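Local structure of TsrD (Streptomyces laurentii, 5X7L) at residues B[58-63]-B[90-95]; B[64-69]-B[82-87]; B[102-107]-B[127-132]. The protein belongs to the SnoaL-like family of the NTF2 clan, small alpha+beta proteins in which helices pack against a curved antiparallel sheet. One frame throughout, in Å; residues are numbered along the deposited sequence.

Interaction 1: residues B[58-63]-B[90-95]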
loop_
_atom_site.group_PDB
_atom_site.type_symbol
_atom_site.label_atom_id
_atom_site.label_comp_id
_atom_site.label_asym_id
_atom_site.label_seq_id
_atom_site.Cartn_x
_atom_site.Cartn_y
_atom_site.Cartn_z
ATOM N N ALA B 58 1.166 -11.598 18.624
ATOM C CA ALA B 58 0.398 -12.042 19.787
ATOM C C ALA B 58 1.077 -11.663 21.102
ATOM O O ALA B 58 0.410 -11.500 22.126
ATOM C CB ALA B 58 0.168 -13.546 19.729
ATOM N N SER B 59 2.401 -11.518 21.068
ATOM C CA SER B 59 3.170 -11.181 22.263
ATOM C C SER B 59 3.447 -9.682 22.418
ATOM O O SER B 59 3.686 -9.216 23.532
ATOM C CB SER B 59 4.495 -11.948 22.267
ATOM O OG SER B 59 5.332 -11.534 21.203
ATOM N N THR B 60 3.414 -8.931 21.319
ATOM C CA THR B 60 3.797 -7.515 21.357
ATOM C C THR B 60 2.622 -6.539 21.236
ATOM O O THR B 60 2.798 -5.335 21.426
ATOM C CB THR B 60 4.819 -7.191 20.253
ATOM O OG1 THR B 60 4.242 -7.459 18.970
ATOM C CG2 THR B 60 6.084 -8.024 20.432
ATOM N N VAL B 61 1.440 -7.058 20.915
ATOM C CA VAL B 61 0.245 -6.237 20.767
ATOM C C VAL B 61 -0.891 -6.820 21.599
ATOM O O VAL B 61 -1.176 -8.014 21.523
ATOM C CB VAL B 61 -0.199 -6.141 19.295
ATOM C CG1 VAL B 61 -1.493 -5.341 19.164
ATOM C CG2 VAL B 61 0.898 -5.512 18.451
ATOM N N GLU B 62 -1.523 -5.975 22.406
ATOM C CA GLU B 62 -2.752 -6.344 23.101
ATOM C C GLU B 62 -3.947 -5.772 22.348
ATOM O O GLU B 62 -3.830 -4.747 21.679
ATOM C CB GLU B 62 -2.726 -5.848 24.546
ATOM C CG GLU B 62 -1.804 -6.681 25.428
ATOM C CD GLU B 62 -1.668 -6.157 26.846
ATOM O OE1 GLU B 62 -2.274 -5.117 27.177
ATOM O OE2 GLU B 62 -0.938 -6.789 27.637
ATOM N N ASP B 63 -5.095 -6.439 22.464
ATOM C CA ASP B 63 -6.318 -6.021 21.777
ATOM C C ASP B 63 -6.085 -5.861 20.275
ATOM O O ASP B 63 -6.571 -4.918 19.654
ATOM C CB ASP B 63 -6.858 -4.713 22.375
ATOM C CG ASP B 63 -8.233 -4.350 21.843
ATOM O OD1 ASP B 63 -9.061 -5.266 21.649
ATOM O OD2 ASP B 63 -8.484 -3.153 21.601
ATOM N N GLY B 90 5.066 -4.652 23.453
ATOM C CA GLY B 90 6.410 -5.158 23.197
ATOM C C GLY B 90 7.016 -4.402 22.031
ATOM O O GLY B 90 6.328 -3.609 21.392
ATOM N N PRO B 91 8.310 -4.632 21.743
ATOM C CA PRO B 91 8.951 -3.930 20.629
ATOM C C PRO B 91 8.285 -4.245 19.296
ATOM O O PRO B 91 7.957 -5.403 19.029
ATOM C CB PRO B 91 10.389 -4.464 20.650
ATOM C CG PRO B 91 10.583 -4.996 22.030
ATOM C CD PRO B 91 9.245 -5.527 22.442
ATOM N N ILE B 92 8.076 -3.218 18.481
ATOM C CA ILE B 92 7.495 -3.381 17.154
ATOM C C ILE B 92 8.389 -2.694 16.132
ATOM O O ILE B 92 8.522 -1.472 16.150
ATOM C CB ILE B 92 6.076 -2.780 17.065
ATOM C CG1 ILE B 92 5.106 -3.548 17.970
ATOM C CG2 ILE B 92 5.584 -2.790 15.619
ATOM C CD1 ILE B 92 3.736 -2.912 18.083
ATOM N N LEU B 93 9.000 -3.486 15.252
ATOM C CA LEU B 93 9.796 -2.965 14.139
ATOM C C LEU B 93 10.800 -1.896 14.575
ATOM O O LEU B 93 10.921 -0.845 13.944
ATOM C CB LEU B 93 8.872 -2.409 13.050
ATOM C CG LEU B 93 7.814 -3.386 12.525
ATOM C CD1 LEU B 93 6.832 -2.668 11.613
ATOM C CD2 LEU B 93 8.455 -4.565 11.803
ATOM N N GLY B 94 11.507 -2.168 15.669
ATOM C CA GLY B 94 12.527 -1.257 16.174
ATOM C C GLY B 94 12.026 -0.196 17.139
ATOM O O GLY B 94 12.822 0.557 17.697
ATOM N N ILE B 95 10.710 -0.132 17.336
ATOM C CA ILE B 95 10.100 0.829 18.254
ATOM C C ILE B 95 9.948 0.196 19.634
ATOM O O ILE B 95 9.237 -0.795 19.776
ATOM C CB ILE B 95 8.703 1.281 17.768
ATOM C CG1 ILE B 95 8.764 1.814 16.331
ATOM C CG2 ILE B 95 8.124 2.330 18.714
ATOM C CD1 ILE B 95 7.403 1.951 15.675
HETATM O O HOH W 1 6.213 -6.906 16.999
#
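The carbonyl of T60, at the end of helix 47-60, takes the amide of G90 in a bent backbone bond: G90 N lies 3.1 Å from T60 O, with 140° at the hydrogen. In this SnoaL-like, NTF2-type fold the contact ties the point where the helix passes into strand 61-74 to the loop between strands 77-88 and 101-113. T60 and G90 come very close, their CA atoms 4.0 Å apart, and a backbone bond between T60 and V89 adds to the join. The side chain of T60 points into the loop and divides its two branches between different tasks. Its methyl CG2 sits 3.5 Å from P91 O and also touches G90 CA. With chi1 at 61°, OG1 stands between the backbone N and the carbonyl carbon, from where it bonds back to R56 O in the preceding helical turn. The same hydroxyl oxygen accepts a hydrogen bond from an ordered water, 2.8 Å from T60 OG1, which also donates to P91 O. Thus one carbonyl of the loop meets T60 both directly and through water. Beyond P91, I92 begins a type I' turn that ends at I95, closed by bonds in both directions between these two residues. The side chain of I92 lies between strand and helix: its branch CG2 faces L129 of helix 126-132, while its extended arm runs back past T60 and crosses V61 at about a right angle, placing I92 CD1 3.9 Å from V61 CG2.

Interaction 2: residues B[64-69]-B[82-87]; sequences LSLTLD and MTFSGR
In the antiparallel beta hairpin of strands 61-74 and 77-88, the first two strands of the sheet, T83 and D69 each turn a gamma atom anti to the carbonyl carbon, OG1 of T83 and CG of D69 both at chi1 -63°, and hydroxyl and carboxylate meet next to the L68-M82 pair. T83 OG1 donates to D69 OD2 over 2.7 Å, using the syn lone pair of the acid; the two side chains cross at about a right angle. OD2 also has a long, weak ion pair with R81. S65 with S85 and T67 with T83 are hydrogen-bonded pairs, each held by two backbone bonds, for instance S65 N to S85 O at 2.9 Å. L66 with F84 and L68 with selenomethionine M82 are the non-hydrogen-bonded pairs, and their side chains share the apolar face, covered by L17 and Y20 of helix 6-22 and by W57, whose ring meets F84 edge-to-face. On it L64 CD1 lies in the ring plane at the edge of F84, 3.7 Å from F84 CE1. L66 CD1 touches two residues across the strand, 4.0 Å from both F84 CB and M82 CB, and L68 CD1 rests 3.9 Å from M82 CG. A bound isopropyl alcohol lies about 4 Å from the L66 side chain. The other face is polar. There T67 and T83 stand side by side, and an ordered water bridges S65 OG and S85 OG while donating to T83 O at 3.0 Å.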
loop_
_atom_site.group_PDB
_atom_site.type_symbol
_atom_site.label_atom_id
_atom_site.label_comp_id
_atom_site.label_asym_id
_atom_site.label_seq_id
_atom_site.Cartn_x
_atom_site.Cartn_y
_atom_site.Cartn_z
ATOM N N LEU B 64 -5.334 -6.790 19.695
ATOM C CA LEU B 64 -5.031 -6.739 18.275
ATOM C C LEU B 64 -6.315 -6.840 17.462
ATOM O O LEU B 64 -7.167 -7.693 17.731
ATOM C CB LEU B 64 -4.070 -7.866 17.891
ATOM C CG LEU B 64 -3.504 -7.835 16.465
ATOM C CD1 LEU B 64 -2.138 -8.496 16.436
ATOM C CD2 LEU B 64 -4.437 -8.507 15.463
ATOM N N SER B 65 -6.451 -5.964 16.474
ATOM C CA SER B 65 -7.549 -6.051 15.524
ATOM C C SER B 65 -7.040 -5.846 14.107
ATOM O O SER B 65 -6.334 -4.877 13.823
ATOM C CB SER B 65 -8.635 -5.021 15.841
ATOM O OG SER B 65 -9.686 -5.084 14.891
ATOM N N LEU B 66 -7.405 -6.771 13.228
ATOM C CA LEU B 66 -7.093 -6.670 11.811
ATOM C C LEU B 66 -8.397 -6.813 11.053
ATOM O O LEU B 66 -9.066 -7.845 11.148
ATOM C CB LEU B 66 -6.101 -7.756 11.387
ATOM C CG LEU B 66 -5.592 -7.684 9.942
ATOM C CD1 LEU B 66 -4.769 -6.423 9.721
ATOM C CD2 LEU B 66 -4.783 -8.927 9.599
ATOM N N THR B 67 -8.773 -5.767 10.325
ATOM C CA THR B 67 -10.045 -5.763 9.617
ATOM C C THR B 67 -9.847 -5.460 8.140
ATOM O O THR B 67 -8.891 -4.788 7.744
ATOM C CB THR B 67 -11.032 -4.760 10.238
ATOM O OG1 THR B 67 -10.435 -3.462 10.272
ATOM C CG2 THR B 67 -11.406 -5.188 11.655
ATOM N N LEU B 68 -10.760 -5.992 7.335
ATOM C CA LEU B 68 -10.696 -5.884 5.889
ATOM C C LEU B 68 -11.548 -4.719 5.396
ATOM O O LEU B 68 -12.770 -4.723 5.549
ATOM C CB LEU B 68 -11.163 -7.193 5.257
ATOM C CG LEU B 68 -11.036 -7.311 3.740
ATOM C CD1 LEU B 68 -9.591 -7.199 3.288
ATOM C CD2 LEU B 68 -11.633 -8.635 3.297
ATOM N N ASP B 69 -10.891 -3.720 4.818
ATOM C CA ASP B 69 -11.570 -2.536 4.296
ATOM C C ASP B 69 -12.015 -2.714 2.853
ATOM O O ASP B 69 -13.051 -2.190 2.451
ATOM C CB ASP B 69 -10.656 -1.317 4.394
ATOM C CG ASP B 69 -10.297 -0.979 5.821
ATOM O OD1 ASP B 69 -11.221 -0.788 6.637
ATOM O OD2 ASP B 69 -9.088 -0.906 6.127
HETATM N N MSE B 82 -6.437 -3.159 4.497
HETATM C CA MSE B 82 -6.777 -3.516 5.871
HETATM C C MSE B 82 -6.417 -2.414 6.842
HETATM O O MSE B 82 -5.641 -1.505 6.523
HETATM C CB MSE B 82 -6.061 -4.813 6.264
HETATM C CG MSE B 82 -6.568 -6.010 5.466
HETATM SE SE MSE B 82 -5.526 -7.632 5.762
HETATM C CE MSE B 82 -4.009 -7.173 4.631
ATOM N N THR B 83 -7.005 -2.504 8.033
ATOM C CA THR B 83 -6.691 -1.630 9.154
ATOM C C THR B 83 -6.190 -2.501 10.304
ATOM O O THR B 83 -6.816 -3.503 10.651
ATOM C CB THR B 83 -7.919 -0.813 9.594
ATOM O OG1 THR B 83 -8.320 0.045 8.523
ATOM C CG2 THR B 83 -7.594 0.042 10.810
ATOM N N PHE B 84 -5.064 -2.099 10.886
ATOM C CA PHE B 84 -4.362 -2.859 11.915
ATOM C C PHE B 84 -4.251 -1.985 13.156
ATOM O O PHE B 84 -3.687 -0.888 13.094
ATOM C CB PHE B 84 -2.983 -3.247 11.377
ATOM C CG PHE B 84 -2.110 -3.991 12.348
ATOM C CD1 PHE B 84 -2.557 -5.140 12.981
ATOM C CD2 PHE B 84 -0.804 -3.572 12.572
ATOM C CE1 PHE B 84 -1.728 -5.833 13.848
ATOM C CE2 PHE B 84 0.027 -4.261 13.436
ATOM C CZ PHE B 84 -0.435 -5.392 14.076
ATOM N N SER B 85 -4.808 -2.448 14.271
ATOM C CA SER B 85 -4.838 -1.642 15.488
ATOM C C SER B 85 -4.605 -2.498 16.723
ATOM O O SER B 85 -4.695 -3.725 16.676
ATOM C CB SER B 85 -6.170 -0.896 15.615
ATOM O OG SER B 85 -7.250 -1.798 15.774
ATOM N N GLY B 86 -4.325 -1.828 17.834
ATOM C CA GLY B 86 -4.080 -2.502 19.098
ATOM C C GLY B 86 -3.346 -1.598 20.057
ATOM O O GLY B 86 -3.280 -0.385 19.849
ATOM N N ARG B 87 -2.801 -2.195 21.110
ATOM C CA ARG B 87 -1.967 -1.481 22.064
ATOM C C ARG B 87 -0.589 -2.123 22.077
ATOM O O ARG B 87 -0.469 -3.336 22.251
ATOM C CB ARG B 87 -2.565 -1.503 23.473
ATOM C CG ARG B 87 -1.791 -0.624 24.444
ATOM C CD ARG B 87 -2.411 -0.588 25.828
ATOM N NE ARG B 87 -3.741 0.018 25.837
ATOM C CZ ARG B 87 -3.986 1.326 25.841
ATOM N NH1 ARG B 87 -2.990 2.209 25.825
ATOM N NH2 ARG B 87 -5.244 1.756 25.863
HETATM O O HOH W 2 -8.403 -2.825 13.064
#

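Interaction 3: residues B[102-107]-B[127-132]; sequences FSVGLI and LGLHRQ
Q132 lays its carboxamide alongside the backbone of S103, joining the last turn of helix 126-132 to strand 101-113 of the NTF2-type sheet. Q132 OE1 accepts from S103 N at 2.7 Å in a nearly straight bond of 162°, with the donor in the plane of the amide carbonyl. Q132 NE2 returns a bond to S103 O, 3.0 Å away; S103 O lies close to the amide plane of Q132, although NE2 stands 43° above the carbonyl plane of S103. Extended beyond CG, the side chain spans from helix to strand. Beside this pair of bonds, L129 lies side by side with F102, L129 CD1 3.7 Å from F102 CD2. V104 CG1 touches both helix residues, 4.0 Å from L129 CB and 3.8 Å from Q132 NE2. F102 and V104 bond through their backbones to G86 and F84 of strand 77-88. The amide of Q132 thus appears to serve at S103 the strand edge that D125 and then E123 of strand 116-124 serve at G105 and I107. Two bonds of opposite sense fix the rotation of the amide group, and both polar backbone atoms of S103 are satisfied by one side chain.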
loop_
_atom_site.group_PDB
_atom_site.type_symbol
_atom_site.label_atom_id
_atom_site.label_comp_id
_atom_site.label_asym_id
_atom_site.label_seq_id
_atom_site.Cartn_x
_atom_site.Cartn_y
_atom_site.Cartn_z
ATOM N N PHE B 102 -2.489 2.203 18.734
ATOM C CA PHE B 102 -2.181 2.564 17.358
ATOM C C PHE B 102 -3.279 2.053 16.440
ATOM O O PHE B 102 -4.001 1.117 16.781
ATOM C CB PHE B 102 -0.823 1.991 16.924
ATOM C CG PHE B 102 -0.787 0.489 16.881
ATOM C CD1 PHE B 102 -0.423 -0.243 18.002
ATOM C CD2 PHE B 102 -1.131 -0.195 15.721
ATOM C CE1 PHE B 102 -0.396 -1.625 17.968
ATOM C CE2 PHE B 102 -1.109 -1.579 15.683
ATOM C CZ PHE B 102 -0.741 -2.294 16.808
ATOM N N SER B 103 -3.396 2.679 15.277
ATOM C CA SER B 103 -4.256 2.192 14.212
ATOM C C SER B 103 -3.659 2.684 12.907
ATOM O O SER B 103 -3.535 3.893 12.701
ATOM C CB SER B 103 -5.689 2.694 14.376
ATOM O OG SER B 103 -6.507 2.176 13.339
ATOM N N VAL B 104 -3.265 1.749 12.045
ATOM C CA VAL B 104 -2.646 2.100 10.769
ATOM C C VAL B 104 -3.221 1.282 9.629
ATOM O O VAL B 104 -3.703 0.164 9.817
ATOM C CB VAL B 104 -1.109 1.911 10.791
ATOM C CG1 VAL B 104 -0.469 2.902 11.748
ATOM C CG2 VAL B 104 -0.732 0.479 11.148
ATOM N N GLY B 105 -3.144 1.850 8.434
ATOM C CA GLY B 105 -3.583 1.163 7.238
ATOM C C GLY B 105 -2.454 0.401 6.575
ATOM O O GLY B 105 -1.269 0.726 6.727
ATOM N N LEU B 106 -2.832 -0.630 5.830
ATOM C CA LEU B 106 -1.890 -1.377 5.013
ATOM C C LEU B 106 -2.624 -1.907 3.795
ATOM O O LEU B 106 -3.856 -2.020 3.796
ATOM C CB LEU B 106 -1.255 -2.521 5.815
ATOM C CG LEU B 106 -2.214 -3.600 6.338
ATOM C CD1 LEU B 106 -1.565 -4.980 6.347
ATOM C CD2 LEU B 106 -2.790 -3.261 7.706
ATOM N N ILE B 107 -1.861 -2.201 2.751
ATOM C CA ILE B 107 -2.386 -2.889 1.582
ATOM C C ILE B 107 -1.435 -4.032 1.253
ATOM O O ILE B 107 -0.236 -3.811 1.078
ATOM C CB ILE B 107 -2.537 -1.957 0.364
ATOM C CG1 ILE B 107 -3.459 -0.780 0.698
ATOM C CG2 ILE B 107 -3.064 -2.746 -0.830
ATOM C CD1 ILE B 107 -3.500 0.300 -0.366
ATOM N N LEU B 127 5.301 5.214 8.877
ATOM C CA LEU B 127 5.547 6.556 9.398
ATOM C C LEU B 127 4.486 6.907 10.441
ATOM O O LEU B 127 4.804 7.416 11.517
ATOM C CB LEU B 127 5.557 7.596 8.274
ATOM C CG LEU B 127 5.863 9.036 8.713
ATOM C CD1 LEU B 127 7.244 9.152 9.350
ATOM C CD2 LEU B 127 5.739 9.987 7.533
ATOM N N GLY B 128 3.228 6.616 10.120
ATOM C CA GLY B 128 2.126 6.820 11.052
ATOM C C GLY B 128 2.277 5.978 12.305
ATOM O O GLY B 128 2.001 6.445 13.406
ATOM N N LEU B 129 2.716 4.733 12.140
ATOM C CA LEU B 129 2.950 3.850 13.280
ATOM C C LEU B 129 4.002 4.441 14.222
ATOM O O LEU B 129 3.806 4.482 15.440
ATOM C CB LEU B 129 3.379 2.461 12.804
ATOM C CG LEU B 129 3.489 1.386 13.885
ATOM C CD1 LEU B 129 2.128 1.080 14.497
ATOM C CD2 LEU B 129 4.128 0.128 13.313
ATOM N N HIS B 130 5.110 4.907 13.652
ATOM C CA HIS B 130 6.167 5.548 14.437
ATOM C C HIS B 130 5.665 6.777 15.182
ATOM O O HIS B 130 5.998 6.984 16.349
ATOM C CB HIS B 130 7.341 5.937 13.541
ATOM C CG HIS B 130 8.297 4.816 13.283
ATOM N ND1 HIS B 130 7.982 3.734 12.491
ATOM C CD2 HIS B 130 9.561 4.609 13.720
ATOM C CE1 HIS B 130 9.014 2.910 12.447
ATOM N NE2 HIS B 130 9.984 3.417 13.185
ATOM N N ARG B 131 4.865 7.592 14.503
ATOM C CA ARG B 131 4.323 8.799 15.121
ATOM C C ARG B 131 3.364 8.473 16.262
ATOM O O ARG B 131 3.438 9.079 17.329
ATOM C CB ARG B 131 3.644 9.677 14.072
ATOM C CG ARG B 131 4.654 10.502 13.296
ATOM C CD ARG B 131 4.039 11.248 12.132
ATOM N NE ARG B 131 5.048 12.040 11.431
ATOM C CZ ARG B 131 4.924 12.492 10.187
ATOM N NH1 ARG B 131 3.829 12.234 9.480
ATOM N NH2 ARG B 131 5.905 13.205 9.643
ATOM N N GLN B 132 2.482 7.507 16.044
ATOM C CA GLN B 132 1.511 7.132 17.066
ATOM C C GLN B 132 2.167 6.495 18.286
ATOM O O GLN B 132 1.706 6.685 19.413
ATOM C CB GLN B 132 0.474 6.182 16.484
ATOM C CG GLN B 132 -0.416 6.829 15.445
ATOM C CD GLN B 132 -1.274 5.813 14.732
ATOM O OE1 GLN B 132 -1.665 4.812 15.316
ATOM N NE2 GLN B 132 -1.561 6.055 13.463
#

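Overall arrangement
All three contacts lie in one NTF2-type chain and reach its antiparallel sheet, ordered 61-74, 77-88, 101-113, 116-124. Interaction 2 is the hairpin of the first two strands; along the chain it falls between the two segments of interaction 1, with which it shares strand 61-74. Interaction 3 follows both, joining the third strand to helix 126-132. Their centres are 14 Å (1 and 2), 13 Å (1 and 3) and 10 Å (2 and 3) apart. Backbone bonds couple interaction 2 to both others, and I92 and I95 pack on helix 126-132, so helix-to-strand corner, sheet and C-terminal helix form one connected body, with L127 and H130 packing on the second subunit.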